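Local coordinates for protein D-alanine--D-alanine ligase (Coxiella burnetii, PDB 3TQT) that joins two D-alanine molecules into D-alanyl-D-alanine at the expense of ATP, with magnesium or manganese as cofactor, to supply peptidoglycan synthesis, at residues Arg228-Val234 / Ala300-Val306; Val234-Pro240 / Ala290-Val294; Lys241-Gly246 / Met332-Ser336; Pro245-His251 / Ala267-Val273. All coordinates share one frame; numbering follows the deposited sequence.

In the fold
The four contacts all lie in the ATP-grasp part of the chain and gather round one antiparallel sheet of five strands. Contact 1 pairs its strands 228-236 and 298-306; contact 4 adds the edge strand 268-270 to strand 241-249. Between these two, whose centres are about 10 Å apart, strands 228-236 and 241-249 are hydrogen-bonded neighbours. Contact 2, about 14 Å from contact 1 between centres, sets the turn joining those strands against helix 277-293, and contact 3 lays helix 328-335 on strand 241-249. Along the chain contact 4 is nested inside the loops closed by the other three. The sheet carries the end of the predicted ATP-binding region and the predicted magnesium ligands, with helices packed against it.

Contact 1: residues Arg228-Val234 / Ala300-Val306; sequences REIECAV and ARVDFFV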
# COMPACT_ATOMS: atom_id res chain seq x y z
N ARG A 228 1.67 5.52 -30.50
CA ARG A 228 3.00 5.72 -29.98
C ARG A 228 3.00 5.60 -28.47
O ARG A 228 2.03 5.98 -27.80
CB ARG A 228 3.54 7.09 -30.42
CG ARG A 228 3.60 7.25 -31.92
CD ARG A 228 4.67 8.23 -32.30
NE ARG A 228 4.19 9.60 -32.33
CZ ARG A 228 4.99 10.66 -32.37
NH1 ARG A 228 6.31 10.51 -32.36
NH2 ARG A 228 4.47 11.88 -32.41
N GLU A 229 4.09 5.07 -27.92
CA GLU A 229 4.24 4.98 -26.48
C GLU A 229 4.98 6.21 -26.01
O GLU A 229 6.18 6.35 -26.21
CB GLU A 229 5.00 3.71 -26.10
CG GLU A 229 4.36 2.45 -26.65
CD GLU A 229 4.59 1.26 -25.77
OE1 GLU A 229 4.62 1.44 -24.53
OE2 GLU A 229 4.74 0.15 -26.30
N ILE A 230 4.23 7.11 -25.38
CA ILE A 230 4.73 8.41 -24.96
C ILE A 230 4.85 8.39 -23.45
O ILE A 230 4.01 7.80 -22.76
CB ILE A 230 3.79 9.53 -25.41
CG1 ILE A 230 3.60 9.48 -26.94
CG2 ILE A 230 4.29 10.89 -24.94
CD1 ILE A 230 4.89 9.60 -27.72
N GLU A 231 5.90 9.00 -22.92
CA GLU A 231 6.10 9.02 -21.49
C GLU A 231 6.25 10.45 -21.01
O GLU A 231 6.61 11.33 -21.78
CB GLU A 231 7.33 8.21 -21.11
CG GLU A 231 7.30 6.79 -21.64
CD GLU A 231 8.49 5.99 -21.17
OE1 GLU A 231 9.48 6.62 -20.74
OE2 GLU A 231 8.42 4.75 -21.22
N CYS A 232 5.94 10.67 -19.74
CA CYS A 232 6.04 12.00 -19.17
C CYS A 232 6.46 11.86 -17.72
O CYS A 232 5.88 11.08 -16.96
CB CYS A 232 4.69 12.72 -19.28
SG CYS A 232 4.71 14.41 -18.68
N ALA A 233 7.50 12.60 -17.35
CA ALA A 233 8.02 12.55 -16.00
C ALA A 233 7.32 13.61 -15.18
O ALA A 233 7.25 14.77 -15.57
CB ALA A 233 9.52 12.80 -16.00
N VAL A 234 6.77 13.20 -14.04
CA VAL A 234 6.10 14.11 -13.12
C VAL A 234 6.92 14.25 -11.84
O VAL A 234 7.50 13.28 -11.34
CB VAL A 234 4.68 13.63 -12.79
CG1 VAL A 234 4.00 14.58 -11.80
CG2 VAL A 234 3.86 13.51 -14.06
N ALA A 300 6.74 10.33 -10.53
CA ALA A 300 6.17 9.21 -11.25
C ALA A 300 6.52 9.39 -12.72
O ALA A 300 6.57 10.51 -13.22
CB ALA A 300 4.67 9.18 -11.09
N ARG A 301 6.74 8.28 -13.41
CA ARG A 301 6.71 8.34 -14.85
C ARG A 301 5.36 7.80 -15.31
O ARG A 301 5.02 6.65 -15.03
CB ARG A 301 7.83 7.51 -15.46
CG ARG A 301 8.11 7.90 -16.89
CD ARG A 301 9.09 6.94 -17.52
NE ARG A 301 8.47 5.64 -17.71
CZ ARG A 301 9.04 4.48 -17.38
NH1 ARG A 301 10.25 4.47 -16.83
NH2 ARG A 301 8.40 3.34 -17.60
N VAL A 302 4.60 8.65 -16.00
CA VAL A 302 3.31 8.23 -16.55
C VAL A 302 3.50 7.83 -17.99
O VAL A 302 4.01 8.61 -18.81
CB VAL A 302 2.28 9.37 -16.50
CG1 VAL A 302 0.91 8.84 -16.93
CG2 VAL A 302 2.22 9.98 -15.11
N ASP A 303 3.10 6.59 -18.30
CA ASP A 303 3.27 6.02 -19.63
C ASP A 303 1.92 6.02 -20.33
O ASP A 303 0.92 5.57 -19.76
CB ASP A 303 3.83 4.61 -19.56
CG ASP A 303 5.22 4.56 -18.92
OD1 ASP A 303 5.84 5.63 -18.71
OD2 ASP A 303 5.68 3.44 -18.63
N PHE A 304 1.92 6.54 -21.54
CA PHE A 304 0.71 6.70 -22.32
C PHE A 304 0.80 5.94 -23.63
O PHE A 304 1.89 5.61 -24.11
CB PHE A 304 0.55 8.15 -22.74
CG PHE A 304 0.40 9.13 -21.62
CD1 PHE A 304 -0.85 9.62 -21.28
CD2 PHE A 304 1.50 9.62 -20.96
CE1 PHE A 304 -0.98 10.54 -20.26
CE2 PHE A 304 1.38 10.55 -19.95
CZ PHE A 304 0.15 11.02 -19.60
N PHE A 305 -0.36 5.71 -24.24
CA PHE A 305 -0.44 5.49 -25.68
C PHE A 305 -1.06 6.74 -26.28
O PHE A 305 -1.99 7.33 -25.71
CB PHE A 305 -1.30 4.26 -26.00
CG PHE A 305 -0.54 2.98 -25.94
CD1 PHE A 305 0.14 2.51 -27.05
CD2 PHE A 305 -0.48 2.25 -24.76
CE1 PHE A 305 0.85 1.32 -26.99
CE2 PHE A 305 0.23 1.07 -24.70
CZ PHE A 305 0.90 0.60 -25.81
N VAL A 306 -0.52 7.19 -27.41
CA VAL A 306 -1.18 8.21 -28.19
C VAL A 306 -1.58 7.57 -29.51
O VAL A 306 -0.72 7.13 -30.28
CB VAL A 306 -0.28 9.42 -28.46
CG1 VAL A 306 -0.98 10.41 -29.38
CG2 VAL A 306 0.09 10.07 -27.15
O HOH W 1 3.29 3.51 -22.85
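Glu231 lays its carboxylate over one face of the Arg301 guanidinium, the two planes only 5° apart. OE1 of Glu231 comes within 3.3 Å of NE of Arg301 but lies well out of the guanidinium plane, so this salt bridge works by charge alone. Two of the arginine's N-H groups go to Asp303: NE of Arg301 reaches OD1 of Asp303 at 2.8 Å and NH2 takes OD2, a side-on grip that uses the syn lone pair of each oxygen. A bend at chi3 (69°) of Arg301 turns its head forward along its own strand to meet that carboxylate. Glu231 and Asp303 run side by side, and OE2 of Glu231 stands 3.7 Å from OD1 of Asp303.

Farther along the same face, CG of Glu229 packs 3.7 Å from CE1 of Phe305, and a water donates to both OE1 of Glu229 and the carbonyl of Phe304. The opposite face is mostly apolar, though Arg228 at its end pairs with Glu247. With CG1 beside its backbone N (chi1 -57°), Ile230 puts that atom 3.6 Å from CG2 of Val306, while CB of Cys232 meets CE2 of Phe304 at 4.0 Å.

Eight backbone bonds zip the antiparallel strands together; Phe304 N to Ile230 O is the shortest at 2.7 Å. Helix 277-293 packs on Ile230 and Val234. Asp303, a predicted magnesium ligand, lies close to Glu316 and Asn318, the other predicted ligands. The two-nitrogen grip of Arg301 fixes the rotation of the Asp303 carboxylate, consistent with presenting it to that site, and its positive charge would probably ease the closeness of the two acids.

Contact 2: residues Val234-Pro240 / Ala290-Val294; sequences VLGNGAP and AFKMV
Phe291 reaches from the last turns of its helix into the bend made by Val234-Pro240, and following its side chain outward traces most of the contact. CB of Phe291 lies 3.8 Å from CG1 of Val234. From there the first torsion sets CG opposite the backbone N (chi1 -174°), which carries the ring away from the helix and under that methyl. CG1 of Val234 sits over one face, shifted toward the rim, at 3.6 Å from the ring centroid: a CH-pi contact, and a tight one, since CD1 of Phe291 is only 3.3 Å from the methyl carbon. CE1 still feels the same methyl. Across the ring, CD2 of Phe291 meets CG of Pro240 at 3.6 Å. CE2 faces two backbone oxygens, O of Gly236 and O of Asn237, the latter at the ring edge, in its plane. At the tip, CZ of Phe291 is 3.2 Å from O of Gly236, which approaches obliquely.

Next along the helix, Lys292 contributes its aliphatic part: CG of Lys292 packs 3.7 Å from CG of Pro240, the lysine chain crossing the proline at about a right angle.

Pro240 therefore touches both helix residues, while Gly236 and Asn237 bring backbone atoms to the ring. The side-chain amide of Asn237 turns to other partners, bonding to O of Leu350 on helix 340-370 and to N of Gly298. The contact thus seats the C-terminal end of helix 277-293 against the connection between the adjacent strands 228-236 and 241-249, with helix 141-150 packed against Ala290, Met293 and Val294.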
# COMPACT_ATOMS: atom_id res chain seq x y z
N VAL A 234 6.77 13.20 -14.04
CA VAL A 234 6.10 14.11 -13.12
C VAL A 234 6.92 14.25 -11.84
O VAL A 234 7.50 13.28 -11.34
CB VAL A 234 4.68 13.63 -12.79
CG1 VAL A 234 4.00 14.58 -11.80
CG2 VAL A 234 3.86 13.51 -14.06
N LEU A 235 6.99 15.48 -11.34
CA LEU A 235 7.76 15.76 -10.13
C LEU A 235 6.98 16.69 -9.23
O LEU A 235 6.48 17.72 -9.66
CB LEU A 235 9.07 16.43 -10.51
CG LEU A 235 9.94 16.96 -9.38
CD1 LEU A 235 10.53 15.80 -8.59
CD2 LEU A 235 11.04 17.81 -10.00
N GLY A 236 6.88 16.31 -7.96
CA GLY A 236 6.26 17.18 -6.98
C GLY A 236 5.48 16.40 -5.95
O GLY A 236 5.40 15.18 -6.01
N ASN A 237 4.90 17.14 -5.01
CA ASN A 237 4.00 16.57 -4.03
C ASN A 237 2.62 17.08 -4.38
O ASN A 237 1.94 16.50 -5.22
CB ASN A 237 4.39 17.00 -2.61
CG ASN A 237 5.55 16.18 -2.07
OD1 ASN A 237 5.84 15.10 -2.58
ND2 ASN A 237 6.21 16.69 -1.02
N GLY A 238 2.22 18.18 -3.76
CA GLY A 238 0.92 18.76 -3.98
C GLY A 238 0.78 19.50 -5.30
O GLY A 238 -0.29 19.50 -5.90
N ALA A 239 1.87 20.14 -5.75
CA ALA A 239 1.85 20.91 -6.99
C ALA A 239 2.78 20.31 -8.05
O ALA A 239 3.83 20.86 -8.34
CB ALA A 239 2.22 22.36 -6.73
N PRO A 240 2.36 19.18 -8.63
CA PRO A 240 3.19 18.41 -9.56
C PRO A 240 3.48 19.16 -10.85
O PRO A 240 2.62 19.88 -11.35
CB PRO A 240 2.32 17.18 -9.87
CG PRO A 240 1.22 17.19 -8.84
CD PRO A 240 1.01 18.63 -8.50
N ALA A 290 -3.25 12.49 -13.30
CA ALA A 290 -3.13 11.09 -12.93
C ALA A 290 -2.30 10.96 -11.65
O ALA A 290 -2.65 10.22 -10.75
CB ALA A 290 -2.47 10.32 -14.07
N PHE A 291 -1.16 11.65 -11.64
CA PHE A 291 -0.27 11.69 -10.49
C PHE A 291 -1.08 12.04 -9.24
O PHE A 291 -0.96 11.41 -8.19
CB PHE A 291 0.80 12.75 -10.75
CG PHE A 291 1.89 12.81 -9.71
CD1 PHE A 291 3.06 12.09 -9.87
CD2 PHE A 291 1.75 13.61 -8.59
CE1 PHE A 291 4.07 12.16 -8.93
CE2 PHE A 291 2.75 13.68 -7.65
CZ PHE A 291 3.90 12.95 -7.81
N LYS A 292 -1.92 13.06 -9.36
CA LYS A 292 -2.69 13.52 -8.22
C LYS A 292 -3.78 12.52 -7.86
O LYS A 292 -4.05 12.27 -6.68
CB LYS A 292 -3.29 14.91 -8.49
CG LYS A 292 -2.25 16.03 -8.46
CD LYS A 292 -2.70 17.26 -9.24
CE LYS A 292 -3.58 18.17 -8.42
NZ LYS A 292 -3.92 19.39 -9.20
N MET A 293 -4.39 11.94 -8.88
CA MET A 293 -5.52 11.03 -8.70
C MET A 293 -5.15 9.77 -7.95
O MET A 293 -5.98 9.20 -7.25
CB MET A 293 -6.12 10.67 -10.05
CG MET A 293 -7.46 10.00 -9.94
SD MET A 293 -8.35 10.24 -11.48
CE MET A 293 -8.58 12.01 -11.47
N VAL A 294 -3.91 9.33 -8.09
CA VAL A 294 -3.46 8.17 -7.33
C VAL A 294 -2.69 8.60 -6.09
O VAL A 294 -2.04 7.79 -5.44
CB VAL A 294 -2.57 7.25 -8.19
CG1 VAL A 294 -3.38 6.71 -9.38
CG2 VAL A 294 -1.34 7.99 -8.66

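Contact 3: residues Lys241-Gly246 / Met332-Ser336; sequences KASLPG and MWEAS
Ser243 stands over the indole of Trp333: its CB lies 3.8 Å from the centroid of the six-membered ring and only 7° off the ring normal, a CH-pi contact over the face. The backbone crosses the far end of the same ring, with N of Ser243 3.4 Å from CH2 of Trp333 over the face, and the Lys241 carbonyl arriving at the edge, its oxygen 3.5 Å from CZ2 of Trp333. The six-membered ring thus meets the backbone from Lys241 to Ser243, edge first at Lys241 and face on at Ser243.

The hydroxyl of Ser243 serves the backbone. Placed between the backbone N and the carbonyl carbon (chi1 69°), OG donates to O of Leu244, from above the carbonyl plane, and it also accepts from N of Ala233 on the next strand. Beside it runs Met332, whose CB is 3.6 Å from OG of Ser243 and whose chain bends so that SD comes 3.5 Å from N of Gly246.

At the end of the helix, OG of Ser336 takes the N-H of Leu244 at 2.8 Å in a nearly straight bond (167°) and donates to O of Met332, tying the Leu244 backbone to the last helical turn.

Helix 328-335 thus rests on strand 241-249 where that strand is interrupted, and Trp333 reaches on to Ala233 and Leu235 of strand 228-236. Tyr329 meets the indole edge-to-face, and Leu343 of helix 340-370 also packs on it.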
# COMPACT_ATOMS: atom_id res chain seq x y z
N LYS A 241 4.69 18.97 -11.37
CA LYS A 241 5.11 19.55 -12.64
C LYS A 241 5.41 18.41 -13.60
O LYS A 241 5.83 17.33 -13.19
CB LYS A 241 6.36 20.42 -12.48
CG LYS A 241 6.13 21.68 -11.66
CD LYS A 241 7.43 22.47 -11.49
CE LYS A 241 8.52 21.62 -10.81
NZ LYS A 241 9.74 22.41 -10.44
N ALA A 242 5.19 18.65 -14.88
CA ALA A 242 5.37 17.61 -15.87
C ALA A 242 6.50 17.98 -16.82
O ALA A 242 6.64 19.13 -17.21
CB ALA A 242 4.08 17.38 -16.63
N SER A 243 7.32 16.99 -17.18
CA SER A 243 8.41 17.19 -18.13
C SER A 243 7.85 17.30 -19.54
O SER A 243 6.67 17.07 -19.77
CB SER A 243 9.37 16.00 -18.09
OG SER A 243 8.73 14.84 -18.63
N LEU A 244 8.71 17.65 -20.48
CA LEU A 244 8.38 17.45 -21.88
C LEU A 244 8.21 15.95 -22.09
O LEU A 244 8.93 15.14 -21.49
CB LEU A 244 9.47 18.00 -22.78
CG LEU A 244 9.60 19.52 -22.68
CD1 LEU A 244 10.75 20.04 -23.51
CD2 LEU A 244 8.29 20.19 -23.09
N PRO A 245 7.25 15.57 -22.93
CA PRO A 245 6.98 14.16 -23.22
C PRO A 245 8.18 13.51 -23.90
O PRO A 245 8.91 14.19 -24.61
CB PRO A 245 5.82 14.22 -24.22
CG PRO A 245 5.24 15.59 -24.08
CD PRO A 245 6.40 16.47 -23.72
N GLY A 246 8.39 12.22 -23.66
CA GLY A 246 9.39 11.47 -24.38
C GLY A 246 8.70 10.32 -25.07
O GLY A 246 7.50 10.10 -24.86
N MET A 332 14.14 12.82 -19.50
CA MET A 332 13.06 13.75 -19.81
C MET A 332 13.20 15.05 -19.02
O MET A 332 13.04 16.14 -19.57
CB MET A 332 11.70 13.11 -19.56
CG MET A 332 11.30 12.15 -20.67
SD MET A 332 9.62 11.55 -20.48
CE MET A 332 9.80 10.38 -19.14
N TRP A 333 13.49 14.94 -17.72
CA TRP A 333 13.72 16.16 -16.94
C TRP A 333 14.89 16.97 -17.47
O TRP A 333 14.80 18.19 -17.61
CB TRP A 333 13.85 15.89 -15.44
CG TRP A 333 12.51 15.81 -14.78
CD1 TRP A 333 12.00 14.76 -14.07
CD2 TRP A 333 11.47 16.79 -14.84
NE1 TRP A 333 10.72 15.05 -13.66
CE2 TRP A 333 10.38 16.29 -14.12
CE3 TRP A 333 11.37 18.06 -15.42
CZ2 TRP A 333 9.19 17.01 -13.97
CZ3 TRP A 333 10.20 18.77 -15.27
CH2 TRP A 333 9.12 18.24 -14.54
N GLU A 334 16.00 16.30 -17.77
CA GLU A 334 17.16 17.01 -18.31
C GLU A 334 16.76 17.76 -19.57
O GLU A 334 17.17 18.90 -19.79
CB GLU A 334 18.31 16.05 -18.64
CG GLU A 334 18.83 15.27 -17.46
CD GLU A 334 20.12 14.54 -17.79
OE1 GLU A 334 20.76 14.90 -18.80
OE2 GLU A 334 20.48 13.61 -17.03
N ALA A 335 15.95 17.11 -20.39
CA ALA A 335 15.52 17.69 -21.66
C ALA A 335 14.55 18.84 -21.44
O ALA A 335 14.28 19.62 -22.35
CB ALA A 335 14.88 16.62 -22.54
N SER A 336 14.05 18.95 -20.21
CA SER A 336 13.09 19.98 -19.85
C SER A 336 13.74 21.14 -19.10
O SER A 336 13.07 22.05 -18.63
CB SER A 336 11.97 19.38 -18.98
OG SER A 336 11.28 18.38 -19.71

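Contact 4: residues Pro245-His251 / Ala267-Val273; sequences PGEIIPH and ATTTTSV
The imidazole of His251 lies flat against the backbone at Ala267, whose N sits 3.5 Å above the ring plane over its centre. At the ring edge, in plane, is OG1 of Thr268, 2.8 Å from NE2 of His251 in an almost straight hydrogen bond (174°) whose donor may be either atom. The ring and the threonine side chain cross at about a right angle.

Past this end the strands pair antiparallel through four backbone bonds, two between Ile249 and Thr268 and two between Glu247 and Thr270. On one face CG1 of Ile248 packs 3.6 Å from CG2 of Thr269, with CB of Ala267 beside it. On the other, CG1 of Val273 presses within 3.3 Å of CB of Glu247. OG1 of Thr270, trans to the backbone N (chi1 -179°), accepts from N of Ser272 at 3.1 Å, an ST turn that bends the chain beyond the strand and leads it to Val273.

The carboxylate of Glu247 forms a salt bridge with Arg228 on strand 228-236. Chemically, then, this is a sheet edge held mainly by main-chain bonds, with a side-chain bond at His251 and packing of Ile248 on Ala267 and Thr269 and of Val273 on the Glu247 methylene.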
# COMPACT_ATOMS: atom_id res chain seq x y z
N PRO A 245 7.25 15.57 -22.93
CA PRO A 245 6.98 14.16 -23.22
C PRO A 245 8.18 13.51 -23.90
O PRO A 245 8.91 14.19 -24.61
CB PRO A 245 5.82 14.22 -24.22
CG PRO A 245 5.24 15.59 -24.08
CD PRO A 245 6.40 16.47 -23.72
N GLY A 246 8.39 12.22 -23.66
CA GLY A 246 9.39 11.47 -24.38
C GLY A 246 8.70 10.32 -25.07
O GLY A 246 7.50 10.10 -24.86
N GLU A 247 9.44 9.59 -25.88
CA GLU A 247 8.88 8.44 -26.57
C GLU A 247 9.78 7.23 -26.44
O GLU A 247 11.00 7.34 -26.39
CB GLU A 247 8.63 8.75 -28.05
CG GLU A 247 8.20 7.52 -28.86
CD GLU A 247 7.81 7.87 -30.29
OE1 GLU A 247 8.31 8.88 -30.82
OE2 GLU A 247 6.99 7.13 -30.87
N ILE A 248 9.15 6.07 -26.38
CA ILE A 248 9.90 4.84 -26.38
C ILE A 248 9.36 4.01 -27.53
O ILE A 248 8.16 4.01 -27.79
CB ILE A 248 9.76 4.07 -25.05
CG1 ILE A 248 10.77 2.91 -24.99
CG2 ILE A 248 8.34 3.56 -24.87
CD1 ILE A 248 10.70 2.10 -23.71
N ILE A 249 10.26 3.33 -28.22
CA ILE A 249 9.86 2.45 -29.31
C ILE A 249 10.39 1.06 -29.04
O ILE A 249 11.58 0.80 -29.18
CB ILE A 249 10.37 2.93 -30.67
CG1 ILE A 249 10.03 4.41 -30.90
CG2 ILE A 249 9.80 2.05 -31.80
CD1 ILE A 249 11.08 5.36 -30.34
N PRO A 250 9.49 0.16 -28.62
CA PRO A 250 9.85 -1.24 -28.43
C PRO A 250 10.49 -1.80 -29.69
O PRO A 250 10.06 -1.46 -30.80
CB PRO A 250 8.50 -1.92 -28.16
CG PRO A 250 7.44 -0.86 -28.45
CD PRO A 250 8.11 0.45 -28.22
N HIS A 251 11.51 -2.63 -29.52
CA HIS A 251 12.17 -3.27 -30.65
C HIS A 251 11.42 -4.55 -31.04
O HIS A 251 11.01 -5.31 -30.17
CB HIS A 251 13.62 -3.60 -30.30
CG HIS A 251 14.50 -2.40 -30.20
ND1 HIS A 251 15.78 -2.46 -29.71
CD2 HIS A 251 14.28 -1.10 -30.52
CE1 HIS A 251 16.32 -1.25 -29.73
NE2 HIS A 251 15.42 -0.41 -30.23
N ALA A 267 14.58 -1.52 -26.53
CA ALA A 267 13.80 -0.37 -26.98
C ALA A 267 14.67 0.85 -27.31
O ALA A 267 15.73 1.05 -26.72
CB ALA A 267 12.74 -0.02 -25.96
N THR A 268 14.20 1.66 -28.26
CA THR A 268 14.82 2.94 -28.56
C THR A 268 14.04 4.03 -27.84
O THR A 268 12.81 4.00 -27.80
CB THR A 268 14.80 3.23 -30.07
OG1 THR A 268 15.66 2.30 -30.74
CG2 THR A 268 15.27 4.65 -30.35
N THR A 269 14.74 4.98 -27.23
CA THR A 269 14.07 6.05 -26.50
C THR A 269 14.54 7.40 -26.98
O THR A 269 15.65 7.54 -27.49
CB THR A 269 14.34 5.97 -24.99
OG1 THR A 269 15.75 6.07 -24.75
CG2 THR A 269 13.80 4.68 -24.40
N THR A 270 13.71 8.42 -26.81
CA THR A 270 14.09 9.76 -27.21
C THR A 270 13.26 10.76 -26.45
O THR A 270 12.10 10.50 -26.12
CB THR A 270 13.91 10.00 -28.72
OG1 THR A 270 14.33 11.33 -29.04
CG2 THR A 270 12.44 9.84 -29.12
N THR A 271 13.85 11.91 -26.16
CA THR A 271 13.14 12.96 -25.45
C THR A 271 12.58 13.94 -26.48
O THR A 271 11.89 14.89 -26.13
CB THR A 271 14.08 13.66 -24.47
OG1 THR A 271 15.26 14.08 -25.16
CG2 THR A 271 14.46 12.70 -23.35
N SER A 272 12.90 13.70 -27.75
CA SER A 272 12.37 14.51 -28.84
C SER A 272 11.31 13.74 -29.60
O SER A 272 11.61 12.81 -30.34
CB SER A 272 13.48 14.94 -29.81
OG SER A 272 14.21 16.04 -29.29
N VAL A 273 10.06 14.12 -29.40
CA VAL A 273 8.96 13.52 -30.13
C VAL A 273 8.27 14.69 -30.81
O VAL A 273 8.25 15.79 -30.25
CB VAL A 273 7.98 12.83 -29.16
CG1 VAL A 273 8.76 12.08 -28.09
CG2 VAL A 273 7.10 13.84 -28.49